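Local coordinates for protein cellulase (Clostridium cellulovorans, PDB 6UI3) that acts as a broad-specificity endoglucanase of glycoside hydrolase family 5, subfamily 4, probably cleaving cellulose and related plant polysaccharides, with this chain as the catalytic domain of a larger protein, at residues Lys144-Thr149 with Lys189-Val194; Val217-His222 with Lys263-Ile268. One frame throughout, in Å; residues are numbered along the deposited sequence.

Both contacts belong to the closed eight-stranded parallel barrel of a family 5 glycoside hydrolase. Contact 1 pairs the fourth strand, 145-148, with the fifth, 192-195; contact 2 pairs the sixth, 217-222, with the seventh, 267-272. They follow one another along the chain, each joining strands separated by a helical connection, and their centres lie about 11 Å apart. Strands 192-195 and 217-222 are neighbours, and probable hydrogen bonds, V194 N to A218 O and S220 N to V194 O, each 2.9 Å, make the four strands one continuous wall. Family 5 enzymes carry catalytic glutamates at the C-terminal ends of strands four and seven; this chain has glutamine at both, Q152 after strand four.

Contact 1: residues Lys144-Thr149 with Lys189-Val194; sequences KLIFDT and KRLIMV
R190 reaches from the chain just before strand 192-195 to L145, where its NH1 donates to L145 O at 2.9 Å. The acceptor lies close to the guanidinium plane, although the donor is tilted 27° from the carbonyl plane. A bend at chi3 (-47°) turns the guanidinium toward this carbonyl after an otherwise extended start. NH1 also donates to S142 O, NE to N187 OD1 and NH2 to Y141 O, so every guanidinium nitrogen is held and the group's rotation is fixed.

The backbone evidence for parallel pairing is a ladder with F147 opposite I192 and D148 opposite M193. M193 N to F147 O is short and nearly straight (2.7 Å, 176° at the hydrogen), and T149 N to M193 O follows at 3.1 Å. At the other end F147 N to L191 O, 3.4 Å, is weak.

Apolar contacts occupy both faces. On that of F147, R190 CD stands over the ring centre in a CH-pi contact, 3.7 Å from the centroid, and T149 CG2 meets I192 CG2 at 3.6 Å. On the face of D148 and M193, I146 CG2 touches M193 SD at 3.8 Å.

F147 and I192 pack outward on I180 of helix 163-182, and the F147 ring also meets W131 of helix 120-137. D148 points into the barrel, where R64 of strand 62-65 forms a salt bridge with it; backbone bonds tie strand 145-148 to strand 101-105 on its other side.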
loop_
_atom_site.group_PDB
_atom_site.type_symbol
_atom_site.label_atom_id
_atom_site.label_comp_id
_atom_site.label_asym_id
_atom_site.label_seq_id
_atom_site.Cartn_x
_atom_site.Cartn_y
_atom_site.Cartn_z
ATOM N N LYS A 144 15.080 -1.032 -3.553
ATOM C CA LYS A 144 14.216 -1.003 -2.378
ATOM C C LYS A 144 13.110 0.038 -2.490
ATOM O O LYS A 144 12.185 0.016 -1.674
ATOM C CB LYS A 144 15.037 -0.852 -1.107
ATOM C CG LYS A 144 15.795 -2.149 -0.793
ATOM C CD LYS A 144 16.055 -2.328 0.679
ATOM C CE LYS A 144 16.701 -3.671 0.962
ATOM N NZ LYS A 144 18.089 -3.715 0.451
ATOM N N LEU A 145 13.143 0.899 -3.500
ATOM C CA LEU A 145 12.028 1.778 -3.824
ATOM C C LEU A 145 11.112 1.082 -4.827
ATOM O O LEU A 145 11.552 0.670 -5.903
ATOM C CB LEU A 145 12.542 3.094 -4.400
ATOM C CG LEU A 145 11.463 4.079 -4.883
ATOM C CD1 LEU A 145 10.571 4.525 -3.748
ATOM C CD2 LEU A 145 12.132 5.279 -5.531
ATOM N N ILE A 146 9.835 0.983 -4.478
ATOM C CA ILE A 146 8.800 0.310 -5.253
ATOM C C ILE A 146 7.721 1.342 -5.581
ATOM O O ILE A 146 7.440 2.216 -4.756
ATOM C CB ILE A 146 8.197 -0.821 -4.391
ATOM C CG1 ILE A 146 9.257 -1.863 -4.014
ATOM C CG2 ILE A 146 6.975 -1.451 -5.090
ATOM C CD1 ILE A 146 8.815 -2.795 -2.892
ATOM N N PHE A 147 7.115 1.249 -6.764
ATOM C CA PHE A 147 6.012 2.126 -7.155
ATOM C C PHE A 147 4.692 1.353 -7.140
ATOM O O PHE A 147 4.657 0.174 -7.506
ATOM C CB PHE A 147 6.242 2.664 -8.571
ATOM C CG PHE A 147 7.454 3.563 -8.732
ATOM C CD1 PHE A 147 8.000 4.264 -7.663
ATOM C CD2 PHE A 147 8.032 3.720 -9.987
ATOM C CE1 PHE A 147 9.099 5.118 -7.858
ATOM C CE2 PHE A 147 9.118 4.562 -10.176
ATOM C CZ PHE A 147 9.651 5.251 -9.115
ATOM N N ASP A 148 3.608 2.024 -6.749
ATOM C CA ASP A 148 2.249 1.467 -6.631
ATOM C C ASP A 148 1.356 2.411 -7.427
ATOM O O ASP A 148 1.228 3.584 -7.076
ATOM C CB ASP A 148 1.935 1.389 -5.126
ATOM C CG ASP A 148 0.474 1.107 -4.770
ATOM O OD1 ASP A 148 -0.388 0.896 -5.658
ATOM O OD2 ASP A 148 0.202 1.087 -3.524
ATOM N N THR A 149 0.789 1.941 -8.544
ATOM C CA THR A 149 0.355 2.862 -9.607
ATOM C C THR A 149 -0.829 3.754 -9.215
ATOM O O THR A 149 -0.979 4.855 -9.758
ATOM C CB THR A 149 -0.026 2.096 -10.882
ATOM O OG1 THR A 149 -1.138 1.237 -10.581
ATOM C CG2 THR A 149 1.144 1.320 -11.473
ATOM N N LYS A 189 13.890 -1.886 -14.193
ATOM C CA LYS A 189 14.064 -3.117 -13.420
ATOM C C LYS A 189 13.380 -3.066 -12.053
ATOM O O LYS A 189 13.514 -4.009 -11.260
ATOM C CB LYS A 189 15.553 -3.400 -13.228
ATOM C CG LYS A 189 16.273 -3.759 -14.506
ATOM C CD LYS A 189 17.736 -4.060 -14.222
ATOM C CE LYS A 189 18.509 -4.359 -15.496
ATOM N NZ LYS A 189 19.948 -4.637 -15.214
ATOM N N ARG A 190 12.639 -2.005 -11.774
ATOM C CA ARG A 190 12.012 -1.783 -10.477
ATOM C C ARG A 190 10.695 -2.550 -10.365
ATOM O O ARG A 190 9.926 -2.616 -11.322
ATOM C CB ARG A 190 11.704 -0.278 -10.386
ATOM C CG ARG A 190 11.159 0.172 -9.057
ATOM C CD ARG A 190 11.004 1.694 -8.938
ATOM N NE ARG A 190 12.163 2.468 -9.391
ATOM C CZ ARG A 190 13.354 2.485 -8.797
ATOM N NH1 ARG A 190 13.585 1.777 -7.698
ATOM N NH2 ARG A 190 14.337 3.193 -9.335
ATOM N N LEU A 191 10.400 -3.085 -9.177
ATOM C CA LEU A 191 9.077 -3.674 -8.967
ATOM C C LEU A 191 7.998 -2.591 -9.026
ATOM O O LEU A 191 8.127 -1.519 -8.415
ATOM C CB LEU A 191 9.010 -4.397 -7.625
ATOM C CG LEU A 191 7.689 -5.114 -7.362
ATOM C CD1 LEU A 191 7.514 -6.327 -8.254
ATOM C CD2 LEU A 191 7.544 -5.543 -5.903
ATOM N N ILE A 192 6.926 -2.874 -9.766
ATOM C CA ILE A 192 5.741 -2.025 -9.814
ATOM C C ILE A 192 4.540 -2.832 -9.327
ATOM O O ILE A 192 4.325 -3.970 -9.766
ATOM C CB ILE A 192 5.485 -1.469 -11.229
ATOM C CG1 ILE A 192 6.699 -0.678 -11.726
ATOM C CG2 ILE A 192 4.228 -0.592 -11.236
ATOM C CD1 ILE A 192 6.682 -0.377 -13.218
ATOM N N MET A 193 3.774 -2.242 -8.422
ATOM C CA MET A 193 2.549 -2.822 -7.883
ATOM C C MET A 193 1.349 -2.273 -8.649
ATOM O O MET A 193 1.261 -1.058 -8.883
ATOM C CB MET A 193 2.391 -2.455 -6.406
ATOM C CG MET A 193 3.479 -3.029 -5.513
ATOM S SD MET A 193 3.534 -2.328 -3.848
ATOM C CE MET A 193 1.899 -2.726 -3.247
ATOM N N VAL A 194 0.419 -3.169 -9.018
ATOM C CA VAL A 194 -0.767 -2.810 -9.758
ATOM C C VAL A 194 -1.992 -3.339 -9.010
ATOM O O VAL A 194 -2.059 -4.537 -8.704
ATOM C CB VAL A 194 -0.753 -3.338 -11.211
ATOM C CG1 VAL A 194 0.244 -2.519 -12.044
ATOM C CG2 VAL A 194 -0.414 -4.824 -11.285
#

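Contact 2: residues Val217-His222 with Lys263-Ile268; sequences VAVSIH and KGIPVI
V219 and V267 are paired on adjacent parallel strands of a TIM barrel, their CA atoms 4.7 Å apart, and the next pair in register is S220 with I268. Three backbone hydrogen bonds establish the pairing. V219 N donates to P266 O, and V219 O accepts from I268 N at 2.9 Å and 172° at the hydrogen, so V219 is bonded through both its N-H and its carbonyl. I221 N then donates to I268 O at 3.0 Å.

I268 carries the packing on the inner face of the barrel. Its CB lies 4.1 Å from V219 O, the oxygen that accepts the backbone N-H of the same residue. From there the side chain forks. CG2 comes 3.9 Å from CE of M193, on the strand beyond 217-222. CG1 takes the position anti to the carbonyl carbon (chi1 -66°), and an extended second torsion (161°) carries CD1 back toward the start of the strands. There CD1 meets A218 CB at 3.8 Å and also packs on M193 CG. This tip therefore spans strand 217-222 to reach its neighbour, and V20 of helix 16-21 packs against the same side chain.

Toward the surrounding helices, V219 and V267 both touch F260 of helix 243-261. That helix ends in a Schellman motif with G264 as its C' residue at positive phi: I265 N bonds to F260 O and G264 N to V261 O, and the chain then turns into strand 267-272. I265 begins the outer packing by bringing CG2 to V219 CG2 in an oblique approach, and further along I221 CG1 rests 3.8 Å from V267 CG1.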
loop_
_atom_site.group_PDB
_atom_site.type_symbol
_atom_site.label_atom_id
_atom_site.label_comp_id
_atom_site.label_asym_id
_atom_site.label_seq_id
_atom_site.Cartn_x
_atom_site.Cartn_y
_atom_site.Cartn_z
ATOM N N VAL A 217 5.929 -7.225 -12.088
ATOM C CA VAL A 217 4.874 -6.546 -11.353
ATOM C C VAL A 217 4.335 -7.456 -10.258
ATOM O O VAL A 217 4.429 -8.686 -10.317
ATOM C CB VAL A 217 3.718 -6.062 -12.266
ATOM C CG1 VAL A 217 4.200 -5.026 -13.269
ATOM C CG2 VAL A 217 3.060 -7.227 -13.013
ATOM N N ALA A 218 3.731 -6.830 -9.260
ATOM C CA ALA A 218 3.020 -7.530 -8.204
ATOM C C ALA A 218 1.611 -6.965 -8.101
ATOM O O ALA A 218 1.397 -5.777 -8.360
ATOM C CB ALA A 218 3.712 -7.342 -6.849
ATOM N N VAL A 219 0.647 -7.804 -7.723
ATOM C CA VAL A 219 -0.724 -7.335 -7.533
ATOM C C VAL A 219 -0.863 -6.744 -6.139
ATOM O O VAL A 219 -0.411 -7.336 -5.149
ATOM C CB VAL A 219 -1.734 -8.464 -7.786
ATOM C CG1 VAL A 219 -3.157 -8.002 -7.474
ATOM C CG2 VAL A 219 -1.636 -8.948 -9.227
ATOM N N SER A 220 -1.470 -5.561 -6.067
ATOM C CA SER A 220 -1.732 -4.848 -4.822
ATOM C C SER A 220 -3.148 -5.144 -4.342
ATOM O O SER A 220 -4.116 -4.882 -5.060
ATOM C CB SER A 220 -1.598 -3.351 -5.078
ATOM O OG SER A 220 -2.025 -2.628 -3.937
ATOM N N ILE A 221 -3.254 -5.679 -3.128
ATOM C CA ILE A 221 -4.523 -6.008 -2.485
ATOM C C ILE A 221 -4.592 -5.327 -1.122
ATOM O O ILE A 221 -3.621 -5.351 -0.355
ATOM C CB ILE A 221 -4.657 -7.541 -2.301
ATOM C CG1 ILE A 221 -4.727 -8.270 -3.654
ATOM C CG2 ILE A 221 -5.846 -7.892 -1.403
ATOM C CD1 ILE A 221 -5.938 -7.984 -4.483
ATOM N N HIS A 222 -5.747 -4.745 -0.808
ATOM C CA HIS A 222 -6.043 -4.209 0.522
ATOM C C HIS A 222 -7.182 -5.053 1.069
ATOM O O HIS A 222 -8.248 -5.112 0.449
ATOM C CB HIS A 222 -6.450 -2.736 0.460
ATOM C CG HIS A 222 -5.413 -1.857 -0.165
ATOM N ND1 HIS A 222 -5.642 -0.527 -0.433
ATOM C CD2 HIS A 222 -4.145 -2.114 -0.566
ATOM C CE1 HIS A 222 -4.563 -0.001 -0.985
ATOM N NE2 HIS A 222 -3.643 -0.944 -1.085
ATOM N N LYS A 263 0.431 -18.697 -10.768
ATOM C CA LYS A 263 0.735 -18.337 -12.146
ATOM C C LYS A 263 1.996 -17.486 -12.252
ATOM O O LYS A 263 2.265 -16.918 -13.320
ATOM C CB LYS A 263 -0.470 -17.645 -12.791
ATOM C CG LYS A 263 -1.744 -18.509 -12.732
ATOM C CD LYS A 263 -2.885 -17.925 -13.554
ATOM C CE LYS A 263 -4.258 -18.424 -13.088
ATOM N NZ LYS A 263 -5.280 -17.311 -13.023
ATOM N N GLY A 264 2.770 -17.397 -11.169
ATOM C CA GLY A 264 4.036 -16.691 -11.178
ATOM C C GLY A 264 3.961 -15.206 -10.945
ATOM O O GLY A 264 4.945 -14.512 -11.208
ATOM N N ILE A 265 2.838 -14.691 -10.452
ATOM C CA ILE A 265 2.659 -13.261 -10.198
ATOM C C ILE A 265 2.489 -13.068 -8.698
ATOM O O ILE A 265 1.503 -13.547 -8.117
ATOM C CB ILE A 265 1.461 -12.709 -10.981
ATOM C CG1 ILE A 265 1.684 -12.934 -12.482
ATOM C CG2 ILE A 265 1.282 -11.223 -10.664
ATOM C CD1 ILE A 265 0.499 -12.560 -13.349
ATOM N N PRO A 266 3.425 -12.407 -8.025
ATOM C CA PRO A 266 3.294 -12.253 -6.576
ATOM C C PRO A 266 2.200 -11.271 -6.205
ATOM O O PRO A 266 1.811 -10.406 -6.998
ATOM C CB PRO A 266 4.671 -11.736 -6.154
ATOM C CG PRO A 266 5.208 -11.054 -7.359
ATOM C CD PRO A 266 4.656 -11.787 -8.547
ATOM N N VAL A 267 1.726 -11.397 -4.963
ATOM C CA VAL A 267 0.708 -10.524 -4.381
ATOM C C VAL A 267 1.276 -9.884 -3.120
ATOM O O VAL A 267 1.908 -10.559 -2.299
ATOM C CB VAL A 267 -0.576 -11.320 -4.048
ATOM C CG1 VAL A 267 -1.619 -10.443 -3.388
ATOM C CG2 VAL A 267 -1.155 -11.974 -5.302
ATOM N N ILE A 268 1.033 -8.584 -2.961
ATOM C CA ILE A 268 1.371 -7.837 -1.749
ATOM C C ILE A 268 0.068 -7.383 -1.106
ATOM O O ILE A 268 -0.775 -6.774 -1.774
ATOM C CB ILE A 268 2.266 -6.632 -2.087
ATOM C CG1 ILE A 268 3.631 -7.106 -2.598
ATOM C CG2 ILE A 268 2.441 -5.737 -0.884
ATOM C CD1 ILE A 268 4.407 -6.057 -3.366
#